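Local atomic coordinates of Tat pathway signal sequence domain protein (Parabacteroides merdae, PDB entry 4Q9A), a protein that probably hydrolyses ester bonds of lipids or other acylated substrates, as a putative GDSL-like lipase of the SGNH hydrolase clan. Residues Pro148-Asp153 with Pro186-Phe191. Residues are numbered along the deposited sequence; the frame is centred on the assembly and turned at random.
Sequences PFTLRD and PFQSGF
The side-chain amide of Q188 reads the backbone of T150 much as a neighbouring strand would, an example of how a glutamine can tie an irregular loop to a helix. Its OE1 accepts the N-H of T150 at 3.1 Å, the donor tilted out of the carbonyl plane, while NE2 reaches T150 O at 2.8 Å along a nearly straight bond (168°) close to the plane of the Q188 amide. CG lies anti to the backbone N, and the chain then bends at chi2 (63°), which turns the amide to the loop. With both backbone groups of T150 engaged, the amide is fixed against flipping; NE2 also donates to OD1 of D192, one turn on. Replacing Q188 by an alanine removes the amide, and the buried N-H and carbonyl of T150 would probably lose these mates, as would D192.

Beside this pair of hydrogen bonds runs an aromatic cluster. The F149 and F191 rings form an offset stack, planes 27° apart, with F191 CE2 over one face of F149. F187 is turned almost perpendicular to F149, its CB 3.5 Å from F149 CD2. L151 CD1 sits over a face of F191 in a CH-pi contact, 4.1 Å from the ring centroid.

The five-stranded parallel sheet with flanking helices is consistent with the alpha/beta/alpha SGNH-hydrolase fold. The contact joins the exits of adjacent strands 142-146 and 183-185, the latter outermost within this chain. M218 of helix 212-226 touches all three phenylalanines, and W203 of helix 200-203 packs on L151 and F191.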
ATOM      1  N   PRO A 148      13.007 -12.018 -12.132  1.00 48.94           N
ATOM      2  CA  PRO A 148      12.732 -13.023 -11.077  1.00 48.56           C
ATOM      3  C   PRO A 148      13.853 -12.948 -10.021  1.00 55.80           C
ATOM      4  O   PRO A 148      14.991 -12.607 -10.377  1.00 57.63           O
ATOM      5  CB  PRO A 148      12.705 -14.346 -11.836  1.00 50.44           C
ATOM      6  CG  PRO A 148      13.511 -14.108 -13.051  1.00 55.79           C
ATOM      7  CD  PRO A 148      13.422 -12.657 -13.397  1.00 50.66           C
ATOM      8  N   PHE A 149      13.539 -13.167  -8.727  1.00 52.40           N
ATOM      9  CA  PHE A 149      14.508 -12.948  -7.646  1.00 53.21           C
ATOM     10  C   PHE A 149      14.401 -13.926  -6.477  1.00 58.02           C
ATOM     11  O   PHE A 149      13.396 -14.624  -6.335  1.00 58.55           O
ATOM     12  CB  PHE A 149      14.285 -11.520  -7.073  1.00 54.77           C
ATOM     13  CG  PHE A 149      12.869 -11.306  -6.557  1.00 55.37           C
ATOM     14  CD1 PHE A 149      12.524 -11.650  -5.254  1.00 58.51           C
ATOM     15  CD2 PHE A 149      11.867 -10.837  -7.401  1.00 56.09           C
ATOM     16  CE1 PHE A 149      11.203 -11.535  -4.808  1.00 58.74           C
ATOM     17  CE2 PHE A 149      10.553 -10.708  -6.950  1.00 58.05           C
ATOM     18  CZ  PHE A 149      10.229 -11.055  -5.655  1.00 56.62           C
ATOM     19  N   THR A 150      15.393 -13.861  -5.563  1.00 54.54           N
ATOM     20  CA  THR A 150      15.468 -14.618  -4.306  1.00 54.07           C
ATOM     21  C   THR A 150      16.282 -13.876  -3.244  1.00 58.69           C
ATOM     22  O   THR A 150      17.253 -13.177  -3.564  1.00 59.18           O
ATOM     23  CB  THR A 150      16.106 -16.013  -4.472  1.00 55.42           C
ATOM     24  OG1 THR A 150      17.451 -15.856  -4.937  1.00 56.45           O
ATOM     25  CG2 THR A 150      15.293 -16.968  -5.353  1.00 51.32           C
ATOM     26  N   LEU A 151      15.925 -14.108  -1.974  1.00 54.08           N
ATOM     27  CA  LEU A 151      16.636 -13.640  -0.801  1.00 53.58           C
ATOM     28  C   LEU A 151      17.311 -14.911  -0.197  1.00 58.56           C
ATOM     29  O   LEU A 151      16.624 -15.828   0.261  1.00 57.53           O
ATOM     30  CB  LEU A 151      15.676 -12.903   0.141  1.00 53.03           C
ATOM     31  CG  LEU A 151      15.182 -11.514  -0.365  1.00 56.70           C
ATOM     32  CD1 LEU A 151      13.849 -11.623  -1.162  1.00 55.38           C
ATOM     33  CD2 LEU A 151      15.021 -10.537   0.792  1.00 56.80           C
ATOM     34  N   ARG A 152      18.654 -15.006  -0.344  1.00 56.90           N
ATOM     35  CA  ARG A 152      19.505 -16.139   0.028  1.00 59.07           C
ATOM     36  C   ARG A 152      19.269 -16.674   1.452  1.00 68.11           C
ATOM     37  O   ARG A 152      19.349 -17.900   1.679  1.00 69.30           O
ATOM     38  CB  ARG A 152      20.982 -15.770  -0.132  1.00 58.86           C
ATOM     39  CG  ARG A 152      21.439 -15.695  -1.580  1.00 64.79           C
ATOM     40  CD  ARG A 152      22.946 -15.801  -1.734  1.00 79.15           C
ATOM     41  NE  ARG A 152      23.353 -15.752  -3.143  1.00 89.12           N
ATOM     42  CZ  ARG A 152      24.412 -16.382  -3.644  1.00111.48           C
ATOM     43  NH1 ARG A 152      25.186 -17.125  -2.859  1.00104.56           N
ATOM     44  NH2 ARG A 152      24.702 -16.281  -4.936  1.00100.94           N
ATOM     45  N   ASP A 153      18.995 -15.763   2.412  1.00 66.02           N
ATOM     46  CA  ASP A 153      18.744 -16.172   3.793  1.00 67.44           C
ATOM     47  C   ASP A 153      17.240 -16.348   4.080  1.00 71.76           C
ATOM     48  O   ASP A 153      16.797 -16.221   5.225  1.00 72.22           O
ATOM     49  CB  ASP A 153      19.393 -15.211   4.803  1.00 70.40           C
ATOM     50  CG  ASP A 153      19.825 -15.873   6.118  1.00 81.74           C
ATOM     51  OD1 ASP A 153      19.903 -17.136   6.165  1.00 81.66           O
ATOM     52  OD2 ASP A 153      20.113 -15.131   7.093  1.00 89.03           O
ATOM     53  N   PRO A 186      14.637  -4.375 -12.146  1.00 46.77           N
ATOM     54  CA  PRO A 186      15.689  -5.262 -11.613  1.00 47.34           C
ATOM     55  C   PRO A 186      15.539  -5.531 -10.115  1.00 51.09           C
ATOM     56  O   PRO A 186      16.342  -5.052  -9.296  1.00 52.32           O
ATOM     57  CB  PRO A 186      16.975  -4.494 -11.933  1.00 49.76           C
ATOM     58  CG  PRO A 186      16.561  -3.047 -11.940  1.00 53.68           C
ATOM     59  CD  PRO A 186      15.075  -2.961 -12.124  1.00 48.61           C
ATOM     60  N   PHE A 187      14.516  -6.323  -9.766  1.00 45.99           N
ATOM     61  CA  PHE A 187      14.166  -6.650  -8.387  1.00 45.74           C
ATOM     62  C   PHE A 187      15.330  -7.213  -7.571  1.00 51.89           C
ATOM     63  O   PHE A 187      15.471  -6.821  -6.418  1.00 54.25           O
ATOM     64  CB  PHE A 187      12.986  -7.616  -8.341  1.00 47.02           C
ATOM     65  CG  PHE A 187      11.637  -7.026  -8.687  1.00 48.42           C
ATOM     66  CD1 PHE A 187      11.292  -5.742  -8.277  1.00 52.02           C
ATOM     67  CD2 PHE A 187      10.673  -7.789  -9.326  1.00 51.17           C
ATOM     68  CE1 PHE A 187      10.026  -5.220  -8.538  1.00 52.78           C
ATOM     69  CE2 PHE A 187       9.408  -7.260  -9.598  1.00 53.95           C
ATOM     70  CZ  PHE A 187       9.091  -5.981  -9.196  1.00 52.11           C
ATOM     71  N   GLN A 188      16.189  -8.067  -8.161  1.00 47.68           N
ATOM     72  CA  GLN A 188      17.328  -8.658  -7.459  1.00 47.56           C
ATOM     73  C   GLN A 188      18.265  -7.580  -6.888  1.00 53.08           C
ATOM     74  O   GLN A 188      18.579  -7.646  -5.699  1.00 53.19           O
ATOM     75  CB  GLN A 188      18.101  -9.652  -8.358  1.00 48.80           C
ATOM     76  CG  GLN A 188      19.005 -10.642  -7.612  1.00 34.91           C
ATOM     77  CD  GLN A 188      18.260 -11.584  -6.690  1.00 52.48           C
ATOM     78  OE1 GLN A 188      17.746 -12.643  -7.094  1.00 46.52           O
ATOM     79  NE2 GLN A 188      18.233 -11.234  -5.404  1.00 41.57           N
ATOM     80  N   SER A 189      18.641  -6.565  -7.697  1.00 50.50           N
ATOM     81  CA  SER A 189      19.519  -5.454  -7.289  1.00 50.93           C
ATOM     82  C   SER A 189      18.962  -4.737  -6.070  1.00 56.03           C
ATOM     83  O   SER A 189      19.722  -4.415  -5.141  1.00 57.04           O
ATOM     84  CB  SER A 189      19.674  -4.457  -8.425  1.00 53.96           C
ATOM     85  OG  SER A 189      19.892  -5.154  -9.639  1.00 69.00           O
ATOM     86  N   GLY A 190      17.634  -4.526  -6.080  1.00 49.47           N
ATOM     87  CA  GLY A 190      16.917  -3.875  -4.995  1.00 47.87           C
ATOM     88  C   GLY A 190      16.963  -4.682  -3.728  1.00 51.41           C
ATOM     89  O   GLY A 190      17.232  -4.136  -2.655  1.00 52.95           O
ATOM     90  N   PHE A 191      16.729  -5.995  -3.846  1.00 46.72           N
ATOM     91  CA  PHE A 191      16.731  -6.882  -2.685  1.00 46.66           C
ATOM     92  C   PHE A 191      18.159  -7.118  -2.181  1.00 49.31           C
ATOM     93  O   PHE A 191      18.381  -7.174  -0.963  1.00 47.02           O
ATOM     94  CB  PHE A 191      15.989  -8.191  -2.980  1.00 47.94           C
ATOM     95  CG  PHE A 191      14.482  -8.052  -2.838  1.00 48.83           C
ATOM     96  CD1 PHE A 191      13.899  -7.826  -1.590  1.00 50.84           C
ATOM     97  CD2 PHE A 191      13.645  -8.164  -3.950  1.00 51.28           C
ATOM     98  CE1 PHE A 191      12.513  -7.687  -1.460  1.00 50.70           C
ATOM     99  CE2 PHE A 191      12.254  -8.062  -3.815  1.00 52.77           C
ATOM    100  CZ  PHE A 191      11.701  -7.816  -2.569  1.00 50.43           C
TER